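Local coordinates for SusD superfamily protein (Bacteroides thetaiotaomicron, PDB 3MCX) that is of unknown function but, as a SusD-family outer-membrane protein that binds zinc, probably helps capture nutrients such as glycans at the cell surface, at residues A[405-408]-A[409-412]; A[419-422]-A[423-427]; A[90-93]-A[94-97]; A[129-132]-A[133-136]. All coordinates share one frame; numbering follows the deposited sequence. Where two conformers were deposited one is given.

Interaction 1 (A[405-408]-A[409-412])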
loop_
_atom_site.group_PDB
_atom_site.type_symbol
_atom_site.label_atom_id
_atom_site.label_comp_id
_atom_site.label_asym_id
_atom_site.label_seq_id
_atom_site.Cartn_x
_atom_site.Cartn_y
_atom_site.Cartn_z
ATOM N N ARG A 405 5.282 10.545 -17.826
ATOM C CA ARG A 405 6.631 10.080 -17.487
ATOM C C ARG A 405 6.814 9.748 -16.010
ATOM O O ARG A 405 7.463 8.750 -15.661
ATOM C CB ARG A 405 7.675 11.059 -17.961
ATOM C CG ARG A 405 9.102 10.505 -17.861
ATOM C CD ARG A 405 9.290 9.318 -18.798
ATOM N NE ARG A 405 10.609 8.702 -18.707
ATOM C CZ ARG A 405 10.980 7.818 -17.779
ATOM N NH1 ARG A 405 10.178 7.496 -16.753
ATOM N NH2 ARG A 405 12.228 7.339 -17.835
ATOM N N ILE A 406 6.204 10.528 -15.123
ATOM C CA ILE A 406 6.223 10.238 -13.708
ATOM C C ILE A 406 5.476 8.935 -13.398
ATOM O O ILE A 406 5.951 8.072 -12.642
ATOM C CB ILE A 406 5.589 11.378 -12.881
ATOM C CG1 ILE A 406 6.383 12.678 -13.044
ATOM C CG2 ILE A 406 5.526 10.975 -11.412
ATOM C CD1 ILE A 406 5.628 13.889 -12.438
ATOM N N LEU A 407 4.290 8.799 -13.985
ATOM C CA LEU A 407 3.462 7.627 -13.727
ATOM C C LEU A 407 4.104 6.333 -14.242
ATOM O O LEU A 407 3.995 5.301 -13.574
ATOM C CB LEU A 407 2.040 7.859 -14.288
ATOM C CG LEU A 407 1.284 9.020 -13.614
ATOM C CD1 LEU A 407 -0.182 9.046 -14.158
ATOM C CD2 LEU A 407 1.247 8.940 -12.089
ATOM N N LYS A 408 4.752 6.399 -15.416
ATOM C CA LYS A 408 5.594 5.282 -15.865
ATOM C C LYS A 408 6.681 4.932 -14.860
ATOM O O LYS A 408 6.876 3.758 -14.547
ATOM C CB LYS A 408 6.243 5.567 -17.211
ATOM C CG LYS A 408 5.315 5.474 -18.426
ATOM C CD LYS A 408 6.105 5.597 -19.725
ATOM C CE LYS A 408 5.310 5.298 -20.981
ATOM N NZ LYS A 408 6.177 5.271 -22.215
ATOM N N GLU A 409 7.393 5.917 -14.342
ATOM C CA GLU A 409 8.449 5.636 -13.379
ATOM C C GLU A 409 7.893 5.012 -12.119
ATOM O O GLU A 409 8.502 4.078 -11.555
ATOM C CB GLU A 409 9.228 6.913 -13.050
ATOM C CG GLU A 409 10.597 6.641 -12.446
ATOM C CD GLU A 409 11.507 5.890 -13.374
ATOM O OE1 GLU A 409 11.331 5.934 -14.609
ATOM O OE2 GLU A 409 12.445 5.264 -12.841
ATOM N N ARG A 410 6.740 5.491 -11.650
ATOM C CA ARG A 410 6.105 4.898 -10.478
ATOM C C ARG A 410 5.731 3.445 -10.690
ATOM O O ARG A 410 5.888 2.613 -9.790
ATOM C CB ARG A 410 4.845 5.672 -10.068
ATOM C CG ARG A 410 5.109 7.098 -9.521
ATOM C CD ARG A 410 3.796 7.826 -9.150
ATOM N NE ARG A 410 3.127 7.118 -8.073
ATOM C CZ ARG A 410 3.300 7.313 -6.768
ATOM N NH1 ARG A 410 4.026 8.321 -6.297
ATOM N NH2 ARG A 410 2.680 6.530 -5.944
ATOM N N ARG A 411 5.211 3.127 -11.872
ATOM C CA ARG A 411 4.852 1.739 -12.189
ATOM C C ARG A 411 6.103 0.846 -12.134
ATOM O O ARG A 411 6.058 -0.277 -11.611
ATOM C CB ARG A 411 4.158 1.632 -13.550
ATOM C CG ARG A 411 2.705 2.122 -13.464
ATOM C CD ARG A 411 2.157 2.302 -14.848
ATOM N NE ARG A 411 2.056 1.039 -15.571
ATOM C CZ ARG A 411 1.849 0.940 -16.882
ATOM N NH1 ARG A 411 1.728 2.038 -17.646
ATOM N NH2 ARG A 411 1.762 -0.267 -17.455
ATOM N N LYS A 412 7.209 1.336 -12.674
ATOM C CA LYS A 412 8.453 0.561 -12.675
ATOM C C LYS A 412 8.995 0.403 -11.228
ATOM O O LYS A 412 9.425 -0.665 -10.831
ATOM C CB LYS A 412 9.519 1.222 -13.532
ATOM C CG LYS A 412 9.217 1.239 -15.032
ATOM C CD LYS A 412 10.256 2.027 -15.802
ATOM C CE LYS A 412 9.849 2.263 -17.243
ATOM N NZ LYS A 412 10.969 2.846 -18.053
HETATM O O HOH W 1 12.536 4.715 -16.661
#

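Interaction 2 (A[419-422]-A[423-427])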
loop_
_atom_site.group_PDB
_atom_site.type_symbol
_atom_site.label_atom_id
_atom_site.label_comp_id
_atom_site.label_asym_id
_atom_site.label_seq_id
_atom_site.Cartn_x
_atom_site.Cartn_y
_atom_site.Cartn_z
ATOM N N GLU A 419 0.465 0.442 -4.367
ATOM C CA GLU A 419 0.038 1.825 -4.613
ATOM C C GLU A 419 -0.372 2.149 -6.044
ATOM O O GLU A 419 -1.088 3.122 -6.250
ATOM C CB GLU A 419 1.106 2.823 -4.200
ATOM C CG GLU A 419 1.304 2.907 -2.708
ATOM C CD GLU A 419 0.092 3.376 -1.989
ATOM O OE1 GLU A 419 -0.542 4.348 -2.471
ATOM O OE2 GLU A 419 -0.295 2.773 -0.977
ATOM N N VAL A 420 0.117 1.417 -7.040
ATOM C CA VAL A 420 -0.090 1.825 -8.426
ATOM C C VAL A 420 -1.547 2.041 -8.840
ATOM O O VAL A 420 -1.834 2.959 -9.615
ATOM C CB VAL A 420 0.689 0.884 -9.391
ATOM C CG1 VAL A 420 0.158 0.911 -10.827
ATOM C CG2 VAL A 420 2.170 1.239 -9.309
ATOM N N PHE A 421 -2.476 1.242 -8.335
ATOM C CA PHE A 421 -3.900 1.479 -8.621
ATOM C C PHE A 421 -4.311 2.935 -8.410
ATOM O O PHE A 421 -4.987 3.540 -9.228
ATOM C CB PHE A 421 -4.678 0.565 -7.671
ATOM C CG PHE A 421 -6.187 0.589 -7.797
ATOM C CD1 PHE A 421 -6.836 0.631 -9.007
ATOM C CD2 PHE A 421 -6.974 0.449 -6.640
ATOM C CE1 PHE A 421 -8.199 0.546 -9.073
ATOM C CE2 PHE A 421 -8.331 0.394 -6.719
ATOM C CZ PHE A 421 -8.942 0.423 -7.919
ATOM N N TYR A 422 -3.892 3.460 -7.272
ATOM C CA TYR A 422 -4.276 4.829 -6.863
ATOM C C TYR A 422 -3.680 5.887 -7.779
ATOM O O TYR A 422 -4.275 6.952 -7.967
ATOM C CB TYR A 422 -3.893 5.029 -5.392
ATOM C CG TYR A 422 -4.538 3.973 -4.547
ATOM C CD1 TYR A 422 -5.934 3.949 -4.396
ATOM C CD2 TYR A 422 -3.787 2.919 -4.034
ATOM C CE1 TYR A 422 -6.557 2.980 -3.686
ATOM C CE2 TYR A 422 -4.434 1.885 -3.317
ATOM C CZ TYR A 422 -5.806 1.929 -3.164
ATOM O OH TYR A 422 -6.471 0.917 -2.475
ATOM N N ASP A 423 -2.529 5.586 -8.393
ATOM C CA ASP A 423 -1.934 6.477 -9.416
ATOM C C ASP A 423 -2.918 6.750 -10.546
ATOM O O ASP A 423 -3.024 7.874 -11.036
ATOM C CB ASP A 423 -0.665 5.876 -10.032
ATOM C CG ASP A 423 0.435 5.624 -9.039
ATOM O OD1 ASP A 423 0.297 5.859 -7.815
ATOM O OD2 ASP A 423 1.522 5.197 -9.519
ATOM N N TYR A 424 -3.626 5.715 -10.997
ATOM C CA TYR A 424 -4.609 5.893 -12.041
ATOM C C TYR A 424 -5.803 6.661 -11.482
ATOM O O TYR A 424 -6.260 7.633 -12.087
ATOM C CB TYR A 424 -5.112 4.547 -12.560
ATOM C CG TYR A 424 -4.106 3.772 -13.372
ATOM C CD1 TYR A 424 -3.183 2.960 -12.736
ATOM C CD2 TYR A 424 -4.094 3.834 -14.762
ATOM C CE1 TYR A 424 -2.252 2.241 -13.487
ATOM C CE2 TYR A 424 -3.178 3.119 -15.494
ATOM C CZ TYR A 424 -2.284 2.292 -14.846
ATOM O OH TYR A 424 -1.349 1.570 -15.587
ATOM N N LEU A 425 -6.300 6.250 -10.309
ATOM C CA LEU A 425 -7.542 6.820 -9.782
ATOM C C LEU A 425 -7.413 8.325 -9.577
ATOM O O LEU A 425 -8.285 9.096 -10.012
ATOM C CB LEU A 425 -7.937 6.134 -8.490
ATOM C CG LEU A 425 -8.214 4.622 -8.565
ATOM C CD1 LEU A 425 -8.616 4.068 -7.190
ATOM C CD2 LEU A 425 -9.252 4.291 -9.669
ATOM N N ARG A 426 -6.352 8.753 -8.890
ATOM C CA ARG A 426 -6.251 10.189 -8.572
ATOM C C ARG A 426 -5.986 11.077 -9.769
ATOM O O ARG A 426 -6.180 12.290 -9.720
ATOM C CB ARG A 426 -5.192 10.467 -7.505
ATOM C CG ARG A 426 -3.775 10.217 -7.930
ATOM C CD ARG A 426 -2.783 10.675 -6.859
ATOM N NE ARG A 426 -1.455 10.204 -7.241
ATOM C CZ ARG A 426 -0.970 8.999 -6.931
ATOM N NH1 ARG A 426 -1.645 8.137 -6.188
ATOM N NH2 ARG A 426 0.236 8.662 -7.370
ATOM N N ASN A 427 -5.564 10.458 -10.875
ATOM C CA ASN A 427 -5.358 11.151 -12.117
ATOM C C ASN A 427 -6.482 10.993 -13.138
ATOM O O ASN A 427 -6.385 11.471 -14.267
ATOM C CB ASN A 427 -3.987 10.780 -12.689
ATOM C CG ASN A 427 -2.869 11.401 -11.883
ATOM O OD1 ASN A 427 -2.785 12.644 -11.839
ATOM N ND2 ASN A 427 -2.076 10.597 -11.185
HETATM O O HOH W 2 -0.632 6.635 -3.951
#

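Interaction 3 (A[90-93]-A[94-97])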
loop_
_atom_site.group_PDB
_atom_site.type_symbol
_atom_site.label_atom_id
_atom_site.label_comp_id
_atom_site.label_asym_id
_atom_site.label_seq_id
_atom_site.Cartn_x
_atom_site.Cartn_y
_atom_site.Cartn_z
ATOM N N THR A 90 -10.803 -6.733 10.158
ATOM C CA THR A 90 -9.451 -6.728 10.723
ATOM C C THR A 90 -8.964 -5.304 10.915
ATOM O O THR A 90 -8.333 -4.999 11.945
ATOM C CB THR A 90 -8.489 -7.566 9.863
ATOM O OG1 THR A 90 -9.046 -8.887 9.699
ATOM C CG2 THR A 90 -7.079 -7.641 10.477
ATOM N N VAL A 91 -9.191 -4.418 9.927
ATOM C CA VAL A 91 -8.754 -3.032 10.079
ATOM C C VAL A 91 -9.548 -2.339 11.169
ATOM O O VAL A 91 -8.982 -1.585 11.972
ATOM C CB VAL A 91 -8.712 -2.274 8.740
ATOM C CG1 VAL A 91 -8.263 -0.837 8.992
ATOM C CG2 VAL A 91 -7.739 -2.961 7.780
ATOM N N TYR A 92 -10.846 -2.618 11.267
ATOM C CA TYR A 92 -11.625 -2.046 12.371
ATOM C C TYR A 92 -11.146 -2.553 13.737
ATOM O O TYR A 92 -11.218 -1.853 14.726
ATOM C CB TYR A 92 -13.140 -2.239 12.176
ATOM C CG TYR A 92 -13.739 -1.121 11.376
ATOM C CD1 TYR A 92 -13.806 0.143 11.911
ATOM C CD2 TYR A 92 -14.176 -1.321 10.060
ATOM C CE1 TYR A 92 -14.311 1.188 11.174
ATOM C CE2 TYR A 92 -14.672 -0.289 9.323
ATOM C CZ TYR A 92 -14.736 0.975 9.880
ATOM O OH TYR A 92 -15.183 2.022 9.104
ATOM N N LYS A 93 -10.681 -3.804 13.811
ATOM C CA LYS A 93 -10.118 -4.311 15.064
ATOM C C LYS A 93 -8.888 -3.488 15.453
ATOM O O LYS A 93 -8.732 -3.137 16.621
ATOM C CB LYS A 93 -9.761 -5.804 14.948
ATOM C CG LYS A 93 -9.345 -6.458 16.266
ATOM C CD LYS A 93 -9.176 -7.979 15.990
ATOM C CE LYS A 93 -8.632 -8.757 17.179
ATOM N NZ LYS A 93 -8.348 -10.170 16.699
ATOM N N VAL A 94 -8.017 -3.208 14.481
ATOM C CA VAL A 94 -6.862 -2.365 14.758
ATOM C C VAL A 94 -7.335 -0.985 15.236
ATOM O O VAL A 94 -6.806 -0.466 16.221
ATOM C CB VAL A 94 -5.941 -2.222 13.562
ATOM C CG1 VAL A 94 -4.918 -1.080 13.790
ATOM C CG2 VAL A 94 -5.213 -3.563 13.300
ATOM N N ILE A 95 -8.322 -0.387 14.569
ATOM C CA ILE A 95 -8.812 0.937 14.980
ATOM C C ILE A 95 -9.323 0.892 16.425
ATOM O O ILE A 95 -8.980 1.739 17.260
ATOM C CB ILE A 95 -9.895 1.440 14.009
ATOM C CG1 ILE A 95 -9.236 1.830 12.686
ATOM C CG2 ILE A 95 -10.681 2.605 14.648
ATOM C CD1 ILE A 95 -10.210 2.091 11.535
ATOM N N ARG A 96 -10.096 -0.126 16.722
ATOM C CA ARG A 96 -10.623 -0.277 18.072
ATOM C C ARG A 96 -9.514 -0.388 19.115
ATOM O O ARG A 96 -9.589 0.215 20.161
ATOM C CB ARG A 96 -11.627 -1.417 18.126
ATOM C CG ARG A 96 -12.864 -1.089 17.292
ATOM C CD ARG A 96 -13.950 -2.138 17.322
ATOM N NE ARG A 96 -13.516 -3.518 17.482
ATOM C CZ ARG A 96 -13.678 -4.409 16.523
ATOM N NH1 ARG A 96 -14.252 -4.009 15.411
ATOM N NH2 ARG A 96 -13.294 -5.628 16.671
ATOM N N GLN A 97 -8.491 -1.154 18.811
ATOM C CA GLN A 97 -7.366 -1.268 19.726
ATOM C C GLN A 97 -6.626 0.060 19.901
ATOM O O GLN A 97 -6.234 0.407 21.007
ATOM C CB GLN A 97 -6.418 -2.377 19.280
ATOM C CG GLN A 97 -7.064 -3.768 19.410
ATOM C CD GLN A 97 -6.075 -4.910 19.245
ATOM O OE1 GLN A 97 -4.876 -4.700 19.109
ATOM N NE2 GLN A 97 -6.600 -6.140 19.268
#

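Interaction 4 (A[129-132]-A[133-136])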
loop_
_atom_site.group_PDB
_atom_site.type_symbol
_atom_site.label_atom_id
_atom_site.label_comp_id
_atom_site.label_asym_id
_atom_site.label_seq_id
_atom_site.Cartn_x
_atom_site.Cartn_y
_atom_site.Cartn_z
ATOM N N ARG A 129 -4.086 4.645 13.720
ATOM C CA ARG A 129 -5.538 4.880 13.558
ATOM C C ARG A 129 -5.837 5.601 12.238
ATOM O O ARG A 129 -6.759 5.251 11.511
ATOM C CB ARG A 129 -6.099 5.695 14.716
ATOM C CG ARG A 129 -7.624 5.639 14.814
ATOM C CD ARG A 129 -8.173 6.338 16.012
ATOM N NE ARG A 129 -8.008 7.784 15.976
ATOM C CZ ARG A 129 -8.306 8.583 16.984
ATOM N NH1 ARG A 129 -8.768 8.076 18.103
ATOM N NH2 ARG A 129 -8.158 9.911 16.881
ATOM N N GLY A 130 -5.063 6.625 11.950
ATOM C CA GLY A 130 -5.237 7.367 10.709
ATOM C C GLY A 130 -4.943 6.548 9.480
ATOM O O GLY A 130 -5.717 6.535 8.498
ATOM N N LEU A 131 -3.840 5.791 9.537
ATOM C CA LEU A 131 -3.481 4.914 8.418
ATOM C C LEU A 131 -4.572 3.863 8.165
ATOM O O LEU A 131 -4.935 3.592 7.016
ATOM C CB LEU A 131 -2.160 4.237 8.734
ATOM C CG LEU A 131 -1.574 3.308 7.689
ATOM C CD1 LEU A 131 -1.468 4.010 6.339
ATOM C CD2 LEU A 131 -0.179 2.809 8.193
ATOM N N SER A 132 -5.111 3.317 9.255
ATOM C CA SER A 132 -6.147 2.304 9.149
ATOM C C SER A 132 -7.416 2.878 8.493
ATOM O O SER A 132 -7.983 2.268 7.602
ATOM C CB SER A 132 -6.384 1.673 10.500
ATOM O OG SER A 132 -5.228 0.952 10.952
ATOM N N LEU A 133 -7.856 4.058 8.943
ATOM C CA LEU A 133 -9.054 4.667 8.367
ATOM C C LEU A 133 -8.786 4.972 6.884
ATOM O O LEU A 133 -9.671 4.763 6.042
ATOM C CB LEU A 133 -9.430 5.918 9.133
ATOM C CG LEU A 133 -10.638 6.692 8.570
ATOM C CD1 LEU A 133 -11.894 5.837 8.418
ATOM C CD2 LEU A 133 -10.928 7.965 9.413
ATOM N N PHE A 134 -7.590 5.457 6.538
ATOM C CA PHE A 134 -7.217 5.716 5.146
ATOM C C PHE A 134 -7.352 4.449 4.297
ATOM O O PHE A 134 -7.921 4.470 3.207
ATOM C CB PHE A 134 -5.781 6.264 5.104
ATOM C CG PHE A 134 -5.231 6.522 3.728
ATOM C CD1 PHE A 134 -5.801 7.453 2.899
ATOM C CD2 PHE A 134 -4.103 5.862 3.288
ATOM C CE1 PHE A 134 -5.250 7.730 1.661
ATOM C CE2 PHE A 134 -3.565 6.123 2.036
ATOM C CZ PHE A 134 -4.123 7.060 1.241
ATOM N N ASN A 135 -6.802 3.344 4.800
ATOM C CA ASN A 135 -6.875 2.061 4.098
ATOM C C ASN A 135 -8.299 1.620 3.839
ATOM O O ASN A 135 -8.637 1.184 2.732
ATOM C CB ASN A 135 -6.091 1.010 4.879
ATOM C CG ASN A 135 -4.577 1.230 4.784
ATOM O OD1 ASN A 135 -4.065 1.652 3.736
ATOM N ND2 ASN A 135 -3.853 0.919 5.865
ATOM N N LEU A 136 -9.171 1.728 4.849
ATOM C CA LEU A 136 -10.576 1.387 4.637
ATOM C C LEU A 136 -11.245 2.302 3.594
ATOM O O LEU A 136 -12.019 1.857 2.769
ATOM C CB LEU A 136 -11.357 1.458 5.943
ATOM C CG LEU A 136 -11.075 0.309 6.917
ATOM C CD1 LEU A 136 -11.430 0.733 8.325
ATOM C CD2 LEU A 136 -11.842 -0.939 6.493
#

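Interaction 1 (A[405-408]-A[409-412])
Arg-405 and Glu-409, one turn apart on helix 403-414, form a salt bridge. Arg-405 NH1 gives its hydrogen to Glu-409 OE1 at 2.9 Å. The bond is nearly straight, 165° at the hydrogen. OE1 sits at the edge of the guanidinium, in its plane, and accepts through its anti lone pair. The two planes are turned 38° apart. Both side chains leave with CG anti to the backbone N and bend at chi2, which lays them side by side. A water ties in a third residue: it donates to Glu-409 OE1 at 2.7 Å and accepts from Arg-405 NH2 at 2.9 Å and from Lys-412 NZ at 2.8 Å. OE1 thus serves two donors, and the carboxylate and water probably ease the nearness of the two cations. On another side of the turn, Leu-407 CD2 packs on Arg-410 CD at 4.0 Å. Glu-409 OE2 has a second partner, Arg-309. The other charged ends are paired outside the turn: Glu-303 takes Lys-408, Asp-55 takes Arg-411, and Asn-362 takes Arg-410 NH1. The turn is buried between helices: Glu-409 packs on helix 374-385, Ile-406 on helix 356-370, and Lys-412 on helix 295-301.

Interaction 2 (A[419-422]-A[423-427])
Phe-421 and Leu-425 pack one turn apart on the short helix 420-426, in the family region assigned to the TPR clan. Leu-425 CD1 lies over one face of the Phe-421 ring, 3.8 Å from its centroid and 14° off the normal: a CH-pi contact. The phenyl ring reaches it with CG anti to the backbone N (chi1 -178°). Tyr-422 runs alongside the same leucine, CD1 to CD1 at 3.9 Å. Val-420 and Tyr-424 also point the same way, and Val-420 CG1 meets the tyrosine ring at its edge, in plane, 3.8 Å from CE1. The polar side of the helix is built differently. Arg-426 lays one guanidinium face over Asp-423 CA. Its NH2 bonds to Asp-423 OD1 at 2.8 Å in a bent salt bridge, reaching that oxygen from above the carboxylate plane. Arg-410 NE takes the other carboxylate oxygen, OD2, and Glu-365 and Asn-214 hold the rest of the Arg-426 head, which should keep it from turning. Glu-419 bridges to Arg-138, which also makes a cation-pi contact with Tyr-422. Four residues on from Asp-423, Asn-427 ND2 donates to Asp-423 O at 2.9 Å, in the carbonyl plane.

Interaction 3 (A[90-93]-A[94-97])
Tyr-92 O and Lys-93 O accept from the next turn of helix 81-106: Arg-96 N donates to Tyr-92 O at 2.9 Å, and Gln-97 N to Lys-93 O at 3.0 Å. The other backbone polar atoms are paired in the same regular helical way. Val-94 N donates to Thr-90 O, and Ile-95 N to Val-91 O. The side-chain hydroxyls find partners outside the eight residues. Thr-90 OG1 bonds back to Leu-86 O, one turn earlier, and Tyr-92 OH bonds to Pro-155 O. Arg-96 was deposited in two conformers. In the one described here, CG lies beside the backbone N (chi1 -66°) and the chain bends at chi3 (-31°), which returns the head to the helix surface. Lys-93 CA then sits 3.8 Å from the guanidinium plane, over its centre, but this contact is doubtful because it rests on one conformer. Lys-93 and Gln-97 run alongside each other, pointing the same way; their nearest side-chain approach is Lys-93 CE to Gln-97 NE2, 3.9 Å. The apolar contacts are looser: Ile-95 CD1 lies 4.1 Å from Tyr-92 CD1 and 4.3 Å from Val-91 CG1. A glycerol, probably from crystallisation, lies about 4 Å from the Tyr-92 side chain. Val-91 and Tyr-92 face helix 115-140, Lys-93 and Gln-97 face helix 21-36, and Val-94 packs against both.

Interaction 4 (A[129-132]-A[133-136])
This is a buried turn within the long helix 115-140, where Leu-131 meets Phe-134 and Asn-135. Leu-131 and Asn-135 cross at a slant, with the amide ND2 3.8 Å from Leu-131 CG. With CG beside the backbone N (chi1 -72°), the amide lies back by the carbonyl of Leu-131. Its ND2 is 3.1 Å from Leu-131 O, but the angle is too poor for a hydrogen bond. The bonds of ND2 go instead to the hydroxyls of Tyr-40 and Tyr-41. Leu-131 O is taken by Asn-135 N at 2.9 Å. Ser-132 OG pairs with Met-128 O, a turn back, and with Tyr-40 OH, so Tyr-40 links the serine and the asparagine. Leu-131 CD1 lies 4.4 Å from Phe-134 CD2, a loose contact. Both residues have CG anti to the backbone N and pack on helix 201-214, where Leu-207 and Val-211 receive them. Arg-129 points elsewhere: its NE forms a salt bridge with Asp-182 and its NH1 bonds to Asn-99. Leu-133 packs on Gln-178 and Val-179 of helix 172-186. Helix 115-140, packed against helices 81-106, 172-186 and 201-214, is consistent with the TPR-like packed helices of the SusD fold.

In the fold
From the N terminus, interaction 3 comes first, on helix 81-106, and interaction 4 follows on helix 115-140. Interactions 1 and 2 come much later, on helices 403-414 and 420-426. Each is a local turn of one helix, so none closes a loop, and all four run in series without nesting or crossing. Interactions 3 and 4 touch, joining helices 81-106 and 115-140: Val-91 and Val-94 pack on Ser-132, and Tyr-92 meets Leu-136. Interactions 1 and 2 also touch, joining helices 403-414 and 420-426. Interaction 1 lies across the chain's centre from interactions 3 and 4. Interactions 2 and 4 come within about 6 Å at their nearest atoms.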